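Local atomic coordinates of aminotransferase (Neisseria meningitidis Z2491, PDB entry 3JTX), a protein that probably transfers amino groups between amino acids and keto acids, using a covalently bound pyridoxal phosphate cofactor. Residues F194-E208 against A226-F240. Numbering follows the deposited sequence.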
ATOM      1  N   PHE A 194      19.773  19.704  11.826  1.00 14.99           N
ATOM      2  CA  PHE A 194      20.049  20.373  10.564  1.00 14.72           C
ATOM      3  C   PHE A 194      21.564  20.552  10.357  1.00 14.93           C
ATOM      4  O   PHE A 194      22.071  20.350   9.252  1.00 15.11           O
ATOM      5  CB  PHE A 194      19.337  21.733  10.475  1.00 14.88           C
ATOM      6  CG  PHE A 194      17.828  21.651  10.290  1.00 14.46           C
ATOM      7  CD1 PHE A 194      17.225  20.614   9.578  1.00 16.19           C
ATOM      8  CD2 PHE A 194      17.011  22.661  10.786  1.00 14.48           C
ATOM      9  CE1 PHE A 194      15.862  20.575   9.407  1.00 15.96           C
ATOM     10  CE2 PHE A 194      15.643  22.616  10.618  1.00 13.08           C
ATOM     11  CZ  PHE A 194      15.069  21.591   9.934  1.00 15.57           C
ATOM     12  N   ASP A 195      22.277  20.942  11.408  1.00 14.92           N
ATOM     13  CA  ASP A 195      23.720  21.094  11.314  1.00 15.50           C
ATOM     14  C   ASP A 195      24.383  19.735  11.017  1.00 15.23           C
ATOM     15  O   ASP A 195      25.303  19.660  10.199  1.00 15.31           O
ATOM     16  CB  ASP A 195      24.289  21.740  12.578  1.00 15.42           C
ATOM     17  CG  ASP A 195      23.913  23.244  12.712  1.00 17.26           C
ATOM     18  OD1 ASP A 195      23.598  23.901  11.707  1.00 18.14           O
ATOM     19  OD2 ASP A 195      23.938  23.778  13.828  1.00 17.44           O
ATOM     20  N   LEU A 196      23.913  18.670  11.664  1.00 15.22           N
ATOM     21  CA  LEU A 196      24.393  17.316  11.351  1.00 15.71           C
ATOM     22  C   LEU A 196      24.102  16.937   9.892  1.00 15.62           C
ATOM     23  O   LEU A 196      24.945  16.345   9.209  1.00 16.51           O
ATOM     24  CB  LEU A 196      23.809  16.283  12.326  1.00 15.46           C
ATOM     25  CG  LEU A 196      24.463  16.246  13.716  1.00 17.46           C
ATOM     26  CD1 LEU A 196      23.562  15.559  14.695  1.00 15.39           C
ATOM     27  CD2 LEU A 196      25.841  15.567  13.669  1.00 17.59           C
ATOM     28  N   GLN A 197      22.925  17.311   9.395  1.00 15.72           N
ATOM     29  CA  GLN A 197      22.595  17.102   7.990  1.00 15.69           C
ATOM     30  C   GLN A 197      23.578  17.821   7.060  1.00 15.95           C
ATOM     31  O   GLN A 197      24.016  17.251   6.052  1.00 15.66           O
ATOM     32  CB  GLN A 197      21.156  17.535   7.689  1.00 15.66           C
ATOM     33  CG  GLN A 197      20.690  17.183   6.279  1.00 16.51           C
ATOM     34  CD  GLN A 197      19.242  17.560   6.037  1.00 18.06           C
ATOM     35  OE1 GLN A 197      18.870  18.724   6.214  1.00 18.15           O
ATOM     36  NE2 GLN A 197      18.405  16.573   5.669  1.00 16.56           N
ATOM     37  N   ASP A 198      23.925  19.066   7.375  1.00 16.31           N
ATOM     38  CA  ASP A 198      24.876  19.803   6.539  1.00 17.36           C
ATOM     39  C   ASP A 198      26.224  19.128   6.538  1.00 17.41           C
ATOM     40  O   ASP A 198      26.921  19.153   5.545  1.00 17.11           O
ATOM     41  CB  ASP A 198      25.046  21.259   7.013  1.00 17.49           C
ATOM     42  CG  ASP A 198      23.835  22.109   6.695  1.00 18.29           C
ATOM     43  OD1 ASP A 198      23.078  21.741   5.788  1.00 19.60           O
ATOM     44  OD2 ASP A 198      23.627  23.138   7.355  1.00 20.37           O
ATOM     45  N   LYS A 199      26.585  18.526   7.658  1.00 18.06           N
ATOM     46  CA  LYS A 199      27.882  17.867   7.789  1.00 19.09           C
ATOM     47  C   LYS A 199      27.903  16.527   7.032  1.00 19.33           C
ATOM     48  O   LYS A 199      28.862  16.228   6.318  1.00 19.24           O
ATOM     49  CB  LYS A 199      28.181  17.656   9.274  1.00 19.48           C
ATOM     50  CG  LYS A 199      29.566  17.131   9.580  1.00 21.68           C
ATOM     51  CD  LYS A 199      29.959  17.490  11.017  1.00 23.91           C
ATOM     52  CE  LYS A 199      31.232  16.798  11.460  1.00 25.22           C
ATOM     53  NZ  LYS A 199      32.425  17.275  10.712  1.00 27.46           N
ATOM     54  N   TYR A 200      26.832  15.742   7.162  1.00 18.81           N
ATOM     55  CA  TYR A 200      26.836  14.337   6.711  1.00 18.95           C
ATOM     56  C   TYR A 200      25.900  14.002   5.551  1.00 18.47           C
ATOM     57  O   TYR A 200      26.059  12.951   4.940  1.00 19.32           O
ATOM     58  CB  TYR A 200      26.518  13.408   7.881  1.00 19.31           C
ATOM     59  CG  TYR A 200      27.562  13.426   8.958  1.00 20.28           C
ATOM     60  CD1 TYR A 200      28.857  12.990   8.696  1.00 21.19           C
ATOM     61  CD2 TYR A 200      27.261  13.863  10.237  1.00 21.42           C
ATOM     62  CE1 TYR A 200      29.817  12.999   9.669  1.00 21.84           C
ATOM     63  CE2 TYR A 200      28.223  13.868  11.238  1.00 21.29           C
ATOM     64  CZ  TYR A 200      29.505  13.435  10.939  1.00 22.43           C
ATOM     65  OH  TYR A 200      30.486  13.434  11.898  1.00 22.99           O
ATOM     66  N   GLY A 201      24.919  14.853   5.259  1.00 17.60           N
ATOM     67  CA  GLY A 201      24.118  14.712   4.037  1.00 17.08           C
ATOM     68  C   GLY A 201      22.965  13.710   4.007  1.00 16.39           C
ATOM     69  O   GLY A 201      22.436  13.412   2.926  1.00 17.24           O
ATOM     70  N   PHE A 202      22.550  13.199   5.164  1.00 15.70           N
ATOM     71  CA  PHE A 202      21.404  12.289   5.240  1.00 14.85           C
ATOM     72  C   PHE A 202      20.082  13.039   4.982  1.00 14.86           C
ATOM     73  O   PHE A 202      20.029  14.260   5.047  1.00 15.04           O
ATOM     74  CB  PHE A 202      21.321  11.604   6.612  1.00 14.69           C
ATOM     75  CG  PHE A 202      21.365  12.561   7.776  1.00 14.59           C
ATOM     76  CD1 PHE A 202      20.233  13.261   8.163  1.00 15.36           C
ATOM     77  CD2 PHE A 202      22.545  12.747   8.498  1.00 15.85           C
ATOM     78  CE1 PHE A 202      20.280  14.144   9.245  1.00 14.95           C
ATOM     79  CE2 PHE A 202      22.597  13.622   9.571  1.00 16.11           C
ATOM     80  CZ  PHE A 202      21.457  14.324   9.943  1.00 15.39           C
ATOM     81  N   ILE A 203      19.029  12.267   4.717  1.00 13.96           N
ATOM     82  CA  ILE A 203      17.677  12.762   4.557  1.00 13.92           C
ATOM     83  C   ILE A 203      17.045  12.752   5.927  1.00 14.21           C
ATOM     84  O   ILE A 203      17.327  11.859   6.720  1.00 14.22           O
ATOM     85  CB  ILE A 203      16.880  11.827   3.608  1.00 13.70           C
ATOM     86  CG1 ILE A 203      17.429  11.951   2.192  1.00 13.96           C
ATOM     87  CG2 ILE A 203      15.384  12.125   3.635  1.00 11.72           C
ATOM     88  CD1 ILE A 203      17.069  10.767   1.290  1.00 15.84           C
ATOM     89  N   ILE A 204      16.218  13.747   6.227  1.00 14.03           N
ATOM     90  CA  ILE A 204      15.439  13.749   7.480  1.00 14.50           C
ATOM     91  C   ILE A 204      13.988  13.386   7.193  1.00 14.90           C
ATOM     92  O   ILE A 204      13.358  13.992   6.315  1.00 14.92           O
ATOM     93  CB  ILE A 204      15.480  15.138   8.176  1.00 14.78           C
ATOM     94  CG1 ILE A 204      16.904  15.437   8.655  1.00 14.78           C
ATOM     95  CG2 ILE A 204      14.495  15.179   9.360  1.00 14.78           C
ATOM     96  CD1 ILE A 204      17.135  16.917   9.036  1.00 14.04           C
ATOM     97  N   ALA A 205      13.479  12.372   7.899  1.00 14.88           N
ATOM     98  CA  ALA A 205      12.092  11.964   7.814  1.00 15.33           C
ATOM     99  C   ALA A 205      11.449  12.239   9.176  1.00 15.99           C
ATOM    100  O   ALA A 205      11.842  11.642  10.197  1.00 16.31           O
ATOM    101  CB  ALA A 205      11.981  10.457   7.419  1.00 15.20           C
ATOM    102  N   SER A 206      10.491  13.165   9.191  1.00 16.01           N
ATOM    103  CA  SER A 206       9.831  13.591  10.413  1.00 15.45           C
ATOM    104  C   SER A 206       8.388  13.086  10.492  1.00 15.56           C
ATOM    105  O   SER A 206       7.532  13.480   9.698  1.00 15.81           O
ATOM    106  CB  SER A 206       9.874  15.112  10.530  1.00 16.54           C
ATOM    107  OG  SER A 206       9.454  15.527  11.816  1.00 16.03           O
ATOM    108  N   ASP A 207       8.143  12.215  11.470  1.00 14.95           N
ATOM    109  CA  ASP A 207       6.844  11.594  11.715  1.00 15.49           C
ATOM    110  C   ASP A 207       6.041  12.500  12.642  1.00 15.37           C
ATOM    111  O   ASP A 207       6.308  12.580  13.849  1.00 15.88           O
ATOM    112  CB  ASP A 207       7.055  10.207  12.313  1.00 15.86           C
ATOM    113  CG  ASP A 207       5.761   9.439  12.560  1.00 17.14           C
ATOM    114  OD1 ASP A 207       4.655  10.027  12.521  1.00 18.61           O
ATOM    115  OD2 ASP A 207       5.884   8.220  12.820  1.00 18.32           O
ATOM    116  N   GLU A 208       5.085  13.207  12.059  1.00 15.55           N
ATOM    117  CA  GLU A 208       4.337  14.255  12.760  1.00 15.70           C
ATOM    118  C   GLU A 208       2.849  13.954  12.969  1.00 16.43           C
ATOM    119  O   GLU A 208       2.030  14.876  13.121  1.00 15.59           O
ATOM    120  CB  GLU A 208       4.544  15.588  12.028  1.00 16.13           C
ATOM    121  CG  GLU A 208       6.002  16.017  12.128  1.00 15.97           C
ATOM    122  CD  GLU A 208       6.367  17.299  11.392  1.00 17.66           C
ATOM    123  OE1 GLU A 208       5.483  17.994  10.832  1.00 15.35           O
ATOM    124  OE2 GLU A 208       7.581  17.596  11.397  1.00 18.13           O
ATOM    125  N   ALA A 226      10.143  24.654  11.225  1.00 13.26           N
ATOM    126  CA  ALA A 226      11.456  24.871  11.855  1.00 12.82           C
ATOM    127  C   ALA A 226      12.496  25.316  10.807  1.00 12.68           C
ATOM    128  O   ALA A 226      13.268  26.250  11.050  1.00 12.33           O
ATOM    129  CB  ALA A 226      11.930  23.616  12.563  1.00 12.67           C
ATOM    130  N   ALA A 227      12.477  24.667   9.643  1.00 12.47           N
ATOM    131  CA  ALA A 227      13.355  25.044   8.537  1.00 12.87           C
ATOM    132  C   ALA A 227      13.121  26.487   8.132  1.00 13.21           C
ATOM    133  O   ALA A 227      14.070  27.275   8.017  1.00 12.51           O
ATOM    134  CB  ALA A 227      13.146  24.125   7.340  1.00 12.83           C
ATOM    135  N   ALA A 228      11.851  26.825   7.911  1.00 13.33           N
ATOM    136  CA  ALA A 228      11.465  28.205   7.569  1.00 13.75           C
ATOM    137  C   ALA A 228      11.973  29.199   8.614  1.00 13.65           C
ATOM    138  O   ALA A 228      12.602  30.202   8.272  1.00 12.39           O
ATOM    139  CB  ALA A 228       9.935  28.303   7.421  1.00 13.68           C
ATOM    140  N   GLN A 229      11.714  28.909   9.886  1.00 13.22           N
ATOM    141  CA  GLN A 229      12.106  29.796  10.977  1.00 13.66           C
ATOM    142  C   GLN A 229      13.616  29.975  11.098  1.00 13.85           C
ATOM    143  O   GLN A 229      14.078  31.041  11.506  1.00 14.52           O
ATOM    144  CB  GLN A 229      11.482  29.349  12.304  1.00 13.53           C
ATOM    145  CG  GLN A 229       9.954  29.656  12.372  1.00 15.32           C
ATOM    146  CD  GLN A 229       9.280  29.165  13.671  1.00 18.75           C
ATOM    147  OE1 GLN A 229       9.944  28.868  14.657  1.00 19.01           O
ATOM    148  NE2 GLN A 229       7.955  29.080  13.653  1.00 19.43           N
ATOM    149  N   LEU A 230      14.374  28.953  10.712  1.00 13.87           N
ATOM    150  CA  LEU A 230      15.828  29.000  10.749  1.00 14.09           C
ATOM    151  C   LEU A 230      16.450  29.392   9.395  1.00 14.24           C
ATOM    152  O   LEU A 230      17.653  29.363   9.250  1.00 14.84           O
ATOM    153  CB  LEU A 230      16.358  27.637  11.216  1.00 13.86           C
ATOM    154  CG  LEU A 230      16.034  27.247  12.664  1.00 14.68           C
ATOM    155  CD1 LEU A 230      16.406  25.779  12.919  1.00 14.41           C
ATOM    156  CD2 LEU A 230      16.733  28.162  13.649  1.00 13.70           C
ATOM    157  N   GLY A 231      15.635  29.755   8.408  1.00 14.23           N
ATOM    158  CA  GLY A 231      16.142  30.284   7.136  1.00 14.73           C
ATOM    159  C   GLY A 231      16.693  29.225   6.197  1.00 15.05           C
ATOM    160  O   GLY A 231      17.527  29.515   5.347  1.00 15.03           O
ATOM    161  N   ARG A 232      16.204  28.005   6.342  1.00 15.07           N
ATOM    162  CA  ARG A 232      16.758  26.830   5.674  1.00 15.93           C
ATOM    163  C   ARG A 232      15.781  26.328   4.623  1.00 16.00           C
ATOM    164  O   ARG A 232      14.580  26.392   4.835  1.00 16.84           O
ATOM    165  CB  ARG A 232      16.980  25.740   6.733  1.00 15.86           C
ATOM    166  CG  ARG A 232      17.625  24.465   6.230  1.00 17.19           C
ATOM    167  CD  ARG A 232      17.839  23.458   7.367  1.00 19.56           C
ATOM    168  NE  ARG A 232      18.600  22.304   6.895  1.00 19.94           N
ATOM    169  CZ  ARG A 232      19.931  22.239   6.860  1.00 19.63           C
ATOM    170  NH1 ARG A 232      20.679  23.254   7.306  1.00 19.18           N
ATOM    171  NH2 ARG A 232      20.520  21.147   6.382  1.00 19.19           N
ATOM    172  N   SER A 233      16.292  25.837   3.497  1.00 15.70           N
ATOM    173  CA  SER A 233      15.455  25.254   2.452  1.00 16.08           C
ATOM    174  C   SER A 233      14.863  23.909   2.916  1.00 16.04           C
ATOM    175  O   SER A 233      15.182  23.404   3.986  1.00 15.30           O
ATOM    176  CB  SER A 233      16.288  25.032   1.182  1.00 16.47           C
ATOM    177  OG  SER A 233      17.081  23.853   1.285  1.00 16.62           O
ATOM    178  N   ARG A 234      14.026  23.322   2.080  1.00 16.44           N
ATOM    179  CA  ARG A 234      13.462  21.998   2.341  1.00 16.77           C
ATOM    180  C   ARG A 234      14.265  20.864   1.717  1.00 16.32           C
ATOM    181  O   ARG A 234      13.753  19.758   1.604  1.00 15.78           O
ATOM    182  CB  ARG A 234      12.049  21.937   1.793  1.00 17.63           C
ATOM    183  CG  ARG A 234      11.089  22.686   2.611  1.00 19.25           C
ATOM    184  CD  ARG A 234       9.775  22.863   1.878  1.00 22.04           C
ATOM    185  NE  ARG A 234       9.100  23.939   2.553  1.00 24.84           N
ATOM    186  CZ  ARG A 234       8.315  24.841   1.998  1.00 23.82           C
ATOM    187  NH1 ARG A 234       7.999  24.821   0.701  1.00 22.63           N
ATOM    188  NH2 ARG A 234       7.823  25.771   2.786  1.00 22.43           N
ATOM    189  N   GLN A 235      15.502  21.115   1.294  1.00 15.48           N
ATOM    190  CA  GLN A 235      16.308  20.070   0.660  0.50 15.74           C
ATOM    191  C   GLN A 235      16.538  18.922   1.648  1.00 15.24           C
ATOM    192  O   GLN A 235      16.941  19.154   2.802  1.00 14.58           O
ATOM    193  CB  GLN A 235      17.658  20.622   0.177  0.50 15.94           C
ATOM    194  CG  GLN A 235      18.434  19.646  -0.706  0.50 17.30           C
ATOM    195  CD  GLN A 235      19.760  20.195  -1.184  0.50 18.85           C
ATOM    196  OE1 GLN A 235      19.955  20.420  -2.371  0.50 20.20           O
ATOM    197  NE2 GLN A 235      20.677  20.407  -0.263  0.50 20.47           N
ATOM    198  N   LYS A 236      16.290  17.693   1.193  1.00 14.74           N
ATOM    199  CA  LYS A 236      16.477  16.478   1.984  1.00 14.85           C
ATOM    200  C   LYS A 236      15.615  16.426   3.268  1.00 14.66           C
ATOM    201  O   LYS A 236      15.994  15.769   4.243  1.00 14.51           O
ATOM    202  CB  LYS A 236      17.956  16.274   2.306  1.00 15.79           C
ATOM    203  CG  LYS A 236      18.837  15.996   1.069  1.00 18.34           C
ATOM    204  CD  LYS A 236      20.251  15.595   1.468  1.00 21.21           C
ATOM    205  CE  LYS A 236      21.059  15.189   0.233  1.00 23.34           C
ATOM    206  NZ  LYS A 236      22.495  14.962   0.559  1.00 24.56           N
ATOM    207  N   LEU A 237      14.483  17.134   3.261  1.00 14.20           N
ATOM    208  CA  LEU A 237      13.501  17.124   4.358  1.00 14.99           C
ATOM    209  C   LEU A 237      12.174  16.606   3.854  1.00 15.08           C
ATOM    210  O   LEU A 237      11.699  17.049   2.818  1.00 15.15           O
ATOM    211  CB  LEU A 237      13.240  18.533   4.898  1.00 14.74           C
ATOM    212  CG  LEU A 237      14.390  19.367   5.434  1.00 16.80           C
ATOM    213  CD1 LEU A 237      13.827  20.678   6.018  1.00 16.77           C
ATOM    214  CD2 LEU A 237      15.173  18.582   6.495  1.00 17.75           C
ATOM    215  N   LEU A 238      11.576  15.677   4.592  1.00 15.31           N
ATOM    216  CA  LEU A 238      10.238  15.197   4.306  1.00 15.40           C
ATOM    217  C   LEU A 238       9.483  15.051   5.621  1.00 15.64           C
ATOM    218  O   LEU A 238       9.988  14.442   6.556  1.00 15.31           O
ATOM    219  CB  LEU A 238      10.281  13.849   3.610  1.00 15.66           C
ATOM    220  CG  LEU A 238      10.785  13.800   2.160  1.00 17.65           C
ATOM    221  CD1 LEU A 238      10.920  12.326   1.762  1.00 19.66           C
ATOM    222  CD2 LEU A 238       9.855  14.571   1.186  1.00 17.72           C
HETATM  223  N   MSE A 239       8.283  15.623   5.687  1.00 15.44           N
HETATM  224  CA  MSE A 239       7.382  15.365   6.792  1.00 15.69           C
HETATM  225  C   MSE A 239       6.371  14.298   6.379  1.00 15.28           C
HETATM  226  O   MSE A 239       5.918  14.265   5.238  1.00 14.97           O
HETATM  227  CB  MSE A 239       6.654  16.650   7.193  1.00 15.90           C
HETATM  228  CG  MSE A 239       5.625  17.080   6.190  1.00 18.49           C
HETATM  229 SE   MSE A 239       4.458  18.534   6.733  0.75 19.67          SE
HETATM  230  CE  MSE A 239       3.405  17.822   8.022  1.00 16.04           C
ATOM    231  N   PHE A 240       6.024  13.426   7.321  1.00 15.23           N
ATOM    232  CA  PHE A 240       5.040  12.380   7.118  1.00 15.35           C
ATOM    233  C   PHE A 240       3.921  12.637   8.109  1.00 15.47           C
ATOM    234  O   PHE A 240       4.169  12.790   9.323  1.00 15.98           O
ATOM    235  CB  PHE A 240       5.671  11.006   7.395  1.00 14.98           C
ATOM    236  CG  PHE A 240       6.678  10.603   6.402  1.00 15.74           C
ATOM    237  CD1 PHE A 240       7.969  11.127   6.438  1.00 15.22           C
ATOM    238  CD2 PHE A 240       6.351   9.691   5.402  1.00 16.98           C
ATOM    239  CE1 PHE A 240       8.896  10.764   5.521  1.00 16.27           C
ATOM    240  CE2 PHE A 240       7.296   9.315   4.461  1.00 18.14           C
ATOM    241  CZ  PHE A 240       8.576   9.853   4.516  1.00 18.32           C
TER
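A beta-alpha-beta unit of the large pyridoxal phosphate-binding domain, a fold type I aminotransferase core, joins strand 203-207 to the parallel strand 237-240, and the preceding helix 187-200 packs its C-terminal part on the end of helix 223-229 and the loop after it. Backbone hydrogen bonds running from Ile204 N to Lys236 O (2.8 Å) through to Glu208 N and Phe240 O (2.9 Å) zip the strands together. At the C-terminal end of strand 203-207, Asp207 OD2 hydrogen-bonds the pyridine N1 of the cofactor-lysine adduct at position 245 and Tyr133 OH. On the helical side, Arg232 reaches across in an extended chain, CG anti to its backbone N (chi1 -177°), and lays CD over one face of the Phe194 ring, a CH-pi contact 3.6 Å from the centroid. Leu230 CD1 and Leu237 CD2 border the same ring at its edge. Farther out the guanidinium forms an end-on salt bridge with Asp198: NH1 donates to OD2 almost straight (3.0 Å, 175°), whereas NH2 comes to OD1 from above the carboxylate plane at 2.7 Å. NH2 also gives a hydrogen to a lone pair of Gln197 OE1 (2.9 Å), with amide and guanidinium nearly coplanar. Lys236 NZ reaches Gly201 O (2.8 Å). Gln197 NE2 hydrogen-bonds Phe202 O and, weakly, Lys236 O; held at both ends, the amide has its flip fixed and ties the helix end to the start of the strand pair.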